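Periplasmic binding protein/LacI transcriptional regulator (Burkholderia multivorans, PDB 4YLE) probably binds a small sugar in the periplasm and delivers it to an ABC transporter, as a solute-binding protein of the simple-sugar type. Local coordinates at residues N44-T49 against A275-A280; P140-D145 against V307-D312; G230-A235 against D257-I262. All coordinates share one frame; numbering follows the deposited sequence.

Interaction 1: residues N44-T49 against A275-A280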
loop_
_atom_site.group_PDB
_atom_site.type_symbol
_atom_site.label_atom_id
_atom_site.label_comp_id
_atom_site.label_asym_id
_atom_site.label_seq_id
_atom_site.Cartn_x
_atom_site.Cartn_y
_atom_site.Cartn_z
ATOM N N ASN A 44 -4.859 -4.353 9.124
ATOM C CA ASN A 44 -4.008 -4.894 8.052
ATOM C C ASN A 44 -2.613 -5.145 8.590
ATOM O O ASN A 44 -1.979 -4.202 9.090
ATOM C CB ASN A 44 -3.972 -3.886 6.904
ATOM C CG ASN A 44 -3.212 -4.377 5.678
ATOM O OD1 ASN A 44 -2.506 -5.387 5.706
ATOM N ND2 ASN A 44 -3.376 -3.645 4.581
ATOM N N GLU A 45 -2.144 -6.391 8.553
ATOM C CA GLU A 45 -0.816 -6.653 9.090
ATOM C C GLU A 45 0.291 -5.811 8.463
ATOM O O GLU A 45 1.322 -5.574 9.084
ATOM C CB GLU A 45 -0.410 -8.106 8.932
ATOM C CG GLU A 45 0.671 -8.448 9.972
ATOM C CD GLU A 45 1.434 -9.713 9.683
ATOM O OE1 GLU A 45 1.169 -10.696 10.412
ATOM O OE2 GLU A 45 2.306 -9.706 8.762
ATOM N N PHE A 46 0.114 -5.418 7.215
ATOM C CA PHE A 46 1.081 -4.532 6.584
ATOM C C PHE A 46 1.399 -3.332 7.480
ATOM O O PHE A 46 2.563 -2.962 7.682
ATOM C CB PHE A 46 0.542 -4.058 5.246
ATOM C CG PHE A 46 1.481 -3.129 4.508
ATOM C CD1 PHE A 46 2.532 -3.624 3.750
ATOM C CD2 PHE A 46 1.284 -1.758 4.549
ATOM C CE1 PHE A 46 3.387 -2.755 3.068
ATOM C CE2 PHE A 46 2.105 -0.895 3.867
ATOM C CZ PHE A 46 3.173 -1.386 3.131
ATOM N N PHE A 47 0.366 -2.701 8.023
ATOM C CA PHE A 47 0.592 -1.531 8.851
ATOM C C PHE A 47 1.018 -1.875 10.244
ATOM O O PHE A 47 1.746 -1.088 10.879
ATOM C CB PHE A 47 -0.649 -0.646 8.815
ATOM C CG PHE A 47 -0.853 -0.053 7.466
ATOM C CD1 PHE A 47 0.036 0.895 6.991
ATOM C CD2 PHE A 47 -1.860 -0.497 6.642
ATOM C CE1 PHE A 47 -0.112 1.410 5.713
ATOM C CE2 PHE A 47 -2.012 0.014 5.367
ATOM C CZ PHE A 47 -1.122 0.951 4.900
ATOM N N LEU A 48 0.593 -3.033 10.753
ATOM C CA LEU A 48 1.087 -3.449 12.055
ATOM C C LEU A 48 2.591 -3.698 11.973
ATOM O O LEU A 48 3.328 -3.292 12.870
ATOM C CB LEU A 48 0.333 -4.668 12.555
ATOM C CG LEU A 48 -1.171 -4.369 12.653
ATOM C CD1 LEU A 48 -1.855 -5.603 13.187
ATOM C CD2 LEU A 48 -1.507 -3.137 13.529
ATOM N N THR A 49 3.042 -4.285 10.865
ATOM C CA THR A 49 4.466 -4.498 10.599
ATOM C C THR A 49 5.206 -3.170 10.470
ATOM O O THR A 49 6.298 -2.974 11.017
ATOM C CB THR A 49 4.641 -5.327 9.318
ATOM O OG1 THR A 49 4.189 -6.661 9.575
ATOM C CG2 THR A 49 6.105 -5.375 8.874
ATOM N N ALA A 275 4.714 -10.047 -2.917
ATOM C CA ALA A 275 5.894 -9.184 -3.048
ATOM C C ALA A 275 6.112 -8.516 -1.729
ATOM O O ALA A 275 5.146 -8.161 -1.040
ATOM C CB ALA A 275 5.724 -8.147 -4.142
ATOM N N ASP A 276 7.379 -8.324 -1.371
ATOM C CA ASP A 276 7.686 -7.589 -0.159
ATOM C C ASP A 276 8.056 -6.176 -0.576
ATOM O O ASP A 276 8.974 -5.978 -1.358
ATOM C CB ASP A 276 8.806 -8.254 0.627
ATOM C CG ASP A 276 8.798 -7.870 2.099
ATOM O OD1 ASP A 276 8.379 -6.739 2.413
ATOM O OD2 ASP A 276 9.206 -8.685 2.945
ATOM N N GLN A 277 7.297 -5.208 -0.075
ATOM C CA GLN A 277 7.562 -3.782 -0.343
ATOM C C GLN A 277 8.026 -3.079 0.921
ATOM O O GLN A 277 8.072 -1.839 0.972
ATOM C CB GLN A 277 6.329 -3.072 -0.925
ATOM C CG GLN A 277 5.115 -3.107 -0.001
ATOM C CD GLN A 277 4.043 -2.083 -0.342
ATOM O OE1 GLN A 277 4.350 -0.975 -0.748
ATOM N NE2 GLN A 277 2.779 -2.448 -0.153
ATOM N N TYR A 278 8.382 -3.861 1.935
ATOM C CA TYR A 278 9.143 -3.348 3.065
ATOM C C TYR A 278 8.479 -2.175 3.787
ATOM O O TYR A 278 8.951 -1.012 3.794
ATOM C CB TYR A 278 10.533 -3.004 2.568
ATOM C CG TYR A 278 11.168 -4.217 1.900
ATOM C CD1 TYR A 278 11.436 -5.361 2.634
ATOM C CD2 TYR A 278 11.506 -4.217 0.555
ATOM C CE1 TYR A 278 12.008 -6.483 2.039
ATOM C CE2 TYR A 278 12.100 -5.338 -0.044
ATOM C CZ TYR A 278 12.340 -6.460 0.702
ATOM O OH TYR A 278 12.942 -7.578 0.125
ATOM N N ALA A 279 7.409 -2.520 4.474
ATOM C CA ALA A 279 6.628 -1.561 5.238
ATOM C C ALA A 279 7.438 -0.780 6.269
ATOM O O ALA A 279 7.324 0.455 6.380
ATOM C CB ALA A 279 5.500 -2.281 5.911
ATOM N N ALA A 280 8.230 -1.503 7.048
ATOM C CA ALA A 280 8.975 -0.915 8.129
ATOM C C ALA A 280 9.986 0.050 7.519
ATOM O O ALA A 280 10.200 1.117 8.045
ATOM C CB ALA A 280 9.672 -1.975 8.942
#
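Two torsions bring Phe46 and Gln277 together. Phe46 carries CG opposite its own backbone N (chi1 -180°), which swings the ring out from the first turn of helix 45-60, and Gln277 places CG between its backbone N and carbonyl carbon (chi1 60°) before running on extended to the amide. The two side chains cross at about a right angle. The amide reaches the CE1 and CZ end of the ring, with Gln277 NE2 3.3 Å from Phe46 CE1. The two planes are 37° apart, and NE2 approaches the ring obliquely. Ala279, by contrast, sits over one ring face, shifted toward the rim: its CB lies 3.8 Å from the Phe46 ring centroid, a CH-pi contact, and the same methyl is 3.5 Å from Phe46 O. One turn farther along, Thr49 CG2 touches Ala279 CB at 4.3 Å, and Ala280 CB comes up to Thr49 O. The edge of the Phe46 ring, through CD2, rests over the centre of the Phe47 ring, which probably helps fix its tilt. Asn44 starts the helix: its OD1 accepts from Phe46 N (3.0 Å), from above the amide plane, as an N-cap. Its ND2 bonds to Glu75 and to the unidentified ligand. Across the way, Asp276 OD1 takes Tyr278 N in an Asx turn that shapes the bend between strand 274-276 and helix 279-295. Between the two segments the cohesion is therefore apolar and CH-pi, while the amide of Gln277 spends its polarity on other partners: NE2 donates to Asp257 and to the ligand. Those bonds orient the amide, and Phe46 packs against it as an apolar wall beside a polar ligand-binding group.

Interaction 2: residues P140-D145 against V307-D312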
loop_
_atom_site.group_PDB
_atom_site.type_symbol
_atom_site.label_atom_id
_atom_site.label_comp_id
_atom_site.label_asym_id
_atom_site.label_seq_id
_atom_site.Cartn_x
_atom_site.Cartn_y
_atom_site.Cartn_z
ATOM N N PRO A 140 7.855 15.552 -0.290
ATOM C CA PRO A 140 8.716 14.421 -0.656
ATOM C C PRO A 140 8.019 13.085 -0.489
ATOM O O PRO A 140 7.208 12.937 0.420
ATOM C CB PRO A 140 9.889 14.541 0.330
ATOM C CG PRO A 140 9.364 15.297 1.459
ATOM C CD PRO A 140 8.403 16.286 0.864
ATOM N N PHE A 141 8.337 12.142 -1.371
ATOM C CA PHE A 141 7.746 10.809 -1.340
ATOM C C PHE A 141 8.821 9.779 -1.068
ATOM O O PHE A 141 9.919 9.854 -1.640
ATOM C CB PHE A 141 7.021 10.509 -2.666
ATOM C CG PHE A 141 6.345 9.168 -2.664
ATOM C CD1 PHE A 141 5.281 8.938 -1.825
ATOM C CD2 PHE A 141 6.807 8.127 -3.441
ATOM C CE1 PHE A 141 4.668 7.669 -1.776
ATOM C CE2 PHE A 141 6.187 6.886 -3.398
ATOM C CZ PHE A 141 5.140 6.671 -2.566
ATOM N N VAL A 142 8.507 8.867 -0.147
ATOM C CA VAL A 142 9.267 7.648 0.099
ATOM C C VAL A 142 8.356 6.451 -0.104
ATOM O O VAL A 142 7.386 6.262 0.622
ATOM C CB VAL A 142 9.831 7.650 1.525
ATOM C CG1 VAL A 142 10.612 6.377 1.808
ATOM C CG2 VAL A 142 10.673 8.887 1.753
ATOM N N GLY A 143 8.642 5.655 -1.122
ATOM C CA GLY A 143 7.914 4.432 -1.332
ATOM C C GLY A 143 8.331 3.780 -2.630
ATOM O O GLY A 143 9.250 4.252 -3.337
ATOM N N PRO A 144 7.646 2.683 -2.953
ATOM C CA PRO A 144 7.986 1.851 -4.102
ATOM C C PRO A 144 7.359 2.270 -5.411
ATOM O O PRO A 144 6.362 2.987 -5.478
ATOM C CB PRO A 144 7.445 0.498 -3.693
ATOM C CG PRO A 144 6.228 0.830 -2.908
ATOM C CD PRO A 144 6.663 2.020 -2.086
ATOM N N ASP A 145 7.945 1.729 -6.468
ATOM C CA ASP A 145 7.358 1.806 -7.787
ATOM C C ASP A 145 6.423 0.602 -7.885
ATOM O O ASP A 145 6.876 -0.541 -8.079
ATOM C CB ASP A 145 8.432 1.780 -8.874
ATOM C CG ASP A 145 7.855 1.838 -10.273
ATOM O OD1 ASP A 145 6.757 1.282 -10.484
ATOM O OD2 ASP A 145 8.501 2.424 -11.193
ATOM N N VAL A 307 12.864 9.230 -3.181
ATOM C CA VAL A 307 13.459 8.050 -2.558
ATOM C C VAL A 307 12.650 6.812 -2.903
ATOM O O VAL A 307 11.575 6.590 -2.332
ATOM C CB VAL A 307 13.524 8.170 -1.023
ATOM C CG1 VAL A 307 14.108 6.882 -0.396
ATOM C CG2 VAL A 307 14.314 9.405 -0.608
ATOM N N GLU A 308 13.150 6.010 -3.842
ATOM C CA GLU A 308 12.442 4.789 -4.203
ATOM C C GLU A 308 12.902 3.660 -3.315
ATOM O O GLU A 308 14.096 3.396 -3.209
ATOM C CB GLU A 308 12.662 4.409 -5.664
ATOM C CG GLU A 308 11.772 3.235 -6.080
ATOM C CD GLU A 308 11.984 2.820 -7.513
ATOM O OE1 GLU A 308 12.021 3.724 -8.361
ATOM O OE2 GLU A 308 12.125 1.597 -7.776
ATOM N N THR A 309 11.944 2.978 -2.702
ATOM C CA THR A 309 12.255 1.823 -1.875
ATOM C C THR A 309 11.974 0.580 -2.703
ATOM O O THR A 309 11.113 0.618 -3.594
ATOM C CB THR A 309 11.437 1.817 -0.570
ATOM O OG1 THR A 309 10.067 2.067 -0.856
ATOM C CG2 THR A 309 11.876 2.901 0.367
ATOM N N PRO A 310 12.702 -0.519 -2.436
ATOM C CA PRO A 310 12.620 -1.661 -3.351
ATOM C C PRO A 310 11.412 -2.560 -3.136
ATOM O O PRO A 310 10.771 -2.528 -2.098
ATOM C CB PRO A 310 13.902 -2.433 -3.047
ATOM C CG PRO A 310 14.162 -2.125 -1.596
ATOM C CD PRO A 310 13.746 -0.710 -1.415
ATOM N N VAL A 311 11.125 -3.366 -4.154
ATOM C CA VAL A 311 10.096 -4.393 -4.064
ATOM C C VAL A 311 10.669 -5.724 -4.576
ATOM O O VAL A 311 11.214 -5.780 -5.662
ATOM C CB VAL A 311 8.881 -4.028 -4.892
ATOM C CG1 VAL A 311 7.845 -5.141 -4.795
ATOM C CG2 VAL A 311 8.284 -2.729 -4.427
ATOM N N ASP A 312 10.564 -6.778 -3.780
ATOM C CA ASP A 312 11.046 -8.086 -4.212
ATOM C C ASP A 312 9.942 -9.117 -4.280
ATOM O O ASP A 312 9.062 -9.178 -3.428
ATOM C CB ASP A 312 12.127 -8.586 -3.279
ATOM C CG ASP A 312 13.361 -7.732 -3.341
ATOM O OD1 ASP A 312 13.963 -7.675 -4.424
ATOM O OD2 ASP A 312 13.695 -7.100 -2.326
HETATM O O HOH W 1 10.463 0.120 -6.172
HETATM O O HOH W 2 11.344 3.052 -10.880
#
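Thr309 lies against Gly143 and Pro144, and its side chain is worth following outward from CB. At CB it forks. OG1, held between the backbone N and carbonyl carbon (chi1 48°), lies against the Gly143-Pro144 peptide, 3.0 Å from Gly143 C and 3.6 Å from Pro144 CD; CG2 goes the other way and meets Val142 CG1 at 4.0 Å. The backbone of the same residue makes the firm bond of the pair, Thr309 N to Gly143 O at 3.0 Å, with the donor well above the carbonyl plane. Gly143 N to Val307 O is weak, as is Val307 N to Phe141 O. Val142 and Val307 lie side by side, and beyond the proline Val311 CG2 presses on Pro144 CB at 3.4 Å, tighter than usual for two carbons. Water stitches the outer end: one molecule accepts from Asp145 N and donates to Glu308 OE2 and Thr309 O, while a second joins Asp145 OD2 to Glu308 OE1, probably easing the closeness of two acids. Asp145 OD1 caps the following helix at Lys148 N. Strands 141-144 and 308-314 run parallel here: strand 308-314 adds on after helix 279-295, beside 141-144, the last of five parallel strands, as in the N-terminal lobe of two-lobed periplasmic binding proteins.

Interaction 3: residues G230-A235 against D257-I262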
loop_
_atom_site.group_PDB
_atom_site.type_symbol
_atom_site.label_atom_id
_atom_site.label_comp_id
_atom_site.label_asym_id
_atom_site.label_seq_id
_atom_site.Cartn_x
_atom_site.Cartn_y
_atom_site.Cartn_z
ATOM N N GLY A 230 -4.328 -6.938 -5.657
ATOM C CA GLY A 230 -3.534 -5.783 -5.314
ATOM C C GLY A 230 -2.918 -5.785 -3.913
ATOM O O GLY A 230 -1.986 -5.038 -3.639
ATOM N N ASN A 231 -3.426 -6.608 -3.010
ATOM C CA ASN A 231 -2.737 -6.807 -1.720
ATOM C C ASN A 231 -3.046 -8.197 -1.180
ATOM O O ASN A 231 -3.889 -8.902 -1.726
ATOM C CB ASN A 231 -3.077 -5.668 -0.734
ATOM C CG ASN A 231 -4.431 -5.791 -0.115
ATOM O OD1 ASN A 231 -5.276 -6.534 -0.599
ATOM N ND2 ASN A 231 -4.654 -5.055 0.981
ATOM N N ASP A 232 -2.301 -8.604 -0.166
ATOM C CA ASP A 232 -2.436 -9.928 0.392
ATOM C C ASP A 232 -3.799 -10.132 1.055
ATOM O O ASP A 232 -4.348 -11.238 1.019
ATOM C CB ASP A 232 -1.337 -10.209 1.395
ATOM C CG ASP A 232 0.013 -10.580 0.729
ATOM O OD1 ASP A 232 0.090 -10.737 -0.508
ATOM O OD2 ASP A 232 1.007 -10.691 1.490
ATOM N N ASN A 233 -4.346 -9.093 1.672
ATOM C CA ASN A 233 -5.655 -9.246 2.317
ATOM C C ASN A 233 -6.711 -9.610 1.264
ATOM O O ASN A 233 -7.543 -10.523 1.484
ATOM C CB ASN A 233 -6.048 -7.994 3.085
ATOM C CG ASN A 233 -5.451 -7.968 4.467
ATOM O OD1 ASN A 233 -5.020 -9.015 4.992
ATOM N ND2 ASN A 233 -5.471 -6.806 5.096
HETATM N N MSE A 234 -6.665 -8.934 0.120
HETATM C CA MSE A 234 -7.611 -9.291 -0.932
HETATM C C MSE A 234 -7.313 -10.681 -1.456
HETATM O O MSE A 234 -8.256 -11.415 -1.803
HETATM C CB MSE A 234 -7.602 -8.264 -2.032
HETATM C CG MSE A 234 -8.318 -7.015 -1.608
HETATM SE SE MSE A 234 -8.511 -5.673 -2.965
HETATM C CE MSE A 234 -6.653 -5.595 -3.515
ATOM N N ALA A 235 -6.029 -11.054 -1.510
ATOM C CA ALA A 235 -5.641 -12.397 -1.937
ATOM C C ALA A 235 -6.187 -13.462 -0.990
ATOM O O ALA A 235 -6.601 -14.513 -1.455
ATOM C CB ALA A 235 -4.149 -12.517 -2.049
ATOM N N ASP A 257 2.409 -7.761 -0.571
ATOM C CA ASP A 257 2.699 -7.251 0.807
ATOM C C ASP A 257 3.583 -8.208 1.595
ATOM O O ASP A 257 4.295 -7.784 2.512
ATOM C CB ASP A 257 1.453 -6.981 1.685
ATOM C CG ASP A 257 0.697 -5.707 1.283
ATOM O OD1 ASP A 257 1.255 -4.901 0.517
ATOM O OD2 ASP A 257 -0.464 -5.540 1.717
ATOM N N ASN A 258 3.491 -9.499 1.292
ATOM C CA ASN A 258 4.163 -10.529 2.072
ATOM C C ASN A 258 3.827 -10.494 3.573
ATOM O O ASN A 258 4.729 -10.547 4.440
ATOM C CB ASN A 258 5.663 -10.417 1.852
ATOM C CG ASN A 258 6.414 -11.647 2.280
ATOM O OD1 ASN A 258 5.881 -12.764 2.306
ATOM N ND2 ASN A 258 7.672 -11.447 2.658
ATOM N N ILE A 259 2.536 -10.429 3.905
ATOM C CA ILE A 259 2.149 -10.521 5.319
ATOM C C ILE A 259 2.288 -11.943 5.848
ATOM O O ILE A 259 2.237 -12.904 5.090
ATOM C CB ILE A 259 0.707 -10.021 5.567
ATOM C CG1 ILE A 259 -0.303 -10.941 4.876
ATOM C CG2 ILE A 259 0.604 -8.555 5.119
ATOM C CD1 ILE A 259 -1.763 -10.564 5.077
ATOM N N ASN A 260 2.478 -12.077 7.158
ATOM C CA ASN A 260 2.649 -13.405 7.739
ATOM C C ASN A 260 1.523 -14.337 7.378
ATOM O O ASN A 260 1.757 -15.518 7.147
ATOM C CB ASN A 260 2.758 -13.333 9.258
ATOM C CG ASN A 260 4.050 -12.734 9.688
ATOM O OD1 ASN A 260 5.102 -13.141 9.201
ATOM N ND2 ASN A 260 3.996 -11.734 10.574
ATOM N N ALA A 261 0.298 -13.820 7.326
ATOM C CA ALA A 261 -0.849 -14.696 7.073
ATOM C C ALA A 261 -0.701 -15.387 5.715
ATOM O O ALA A 261 -1.260 -16.455 5.497
ATOM C CB ALA A 261 -2.158 -13.911 7.144
ATOM N N ILE A 262 0.072 -14.794 4.809
ATOM C CA ILE A 262 0.184 -15.350 3.459
ATOM C C ILE A 262 1.229 -16.466 3.385
ATOM O O ILE A 262 1.268 -17.239 2.428
ATOM C CB ILE A 262 0.519 -14.231 2.421
ATOM C CG1 ILE A 262 -0.209 -14.499 1.104
ATOM C CG2 ILE A 262 2.007 -14.082 2.173
ATOM C CD1 ILE A 262 -1.706 -14.189 1.162
HETATM O O HOH W 3 -2.418 -7.052 2.932
#
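Asp232 sets its carboxylate against the 257-262 loop, and the loop's side chains are arranged round it. Its CG stands beside the backbone N, opposite the carbonyl carbon (chi1 -79°), which carries OD2 to the turn at Asn258 and Ile259. There Ile259 N donates to Asp232 OD2 at 2.9 Å, arriving nearly in line with the C-O bond. Asn258 N is just as near OD2, but its angle is poor; it bonds instead to Thr274 OG1, the hydroxyl that also bonds to Asp232 OD1. Ile259 covers the stem, laying CG1 and CD1 against Asp232 CB, each 3.7 Å away, and its CD1 also touches Asn233 OD1, the two side chains crossing at about a right angle. Ile262 lies against the carboxylate itself, bringing CG2 to Asp232 OD2 at 3.6 Å, and stretches CD1 toward Ala235 CB, a looser contact. On the other flank Asp257 stands with CB 3.7 Å from Asp232 OD2 and turns its own carboxylate toward the helix start: OD2 touches Asn231 CB and accepts from a water that in turn takes Asn233 N. Asn231 caps the helix, its OD1 receiving Met234 N (a selenomethionine) at 2.9 Å. Asp257 OD2 and Asn231 ND2 both bond to the unidentified ligand, and Asp257 OD1 accepts from Gln277. A buried acid ringed by aliphatic carbon is thus satisfied by backbone and hydroxyl donors, and its grip on the loop probably helps place Asp257 at the ligand.

Interactions 1 and 3 are buried and meet at the ligand site: Ala275 O accepts from Asp257 N, tying strand 274-276 to the 257-262 loop, and Glu45 OE2 accepts from Asn260 N, tying helix 45-60 to the same loop. Interaction 2 lies partly at the surface, with exposed Val307 and Glu308 and bridging waters. It shares a sheet with interaction 1, strands 274-276 and 308-314 being neighbours, and Tyr278 OH bonds to Asp312 OD2 between them. Interactions 2 and 3 do not touch. The chemistry follows position: aromatic and methyl packing in 1, strand pairing and water in 2, a carboxylate gripping backbone in 3.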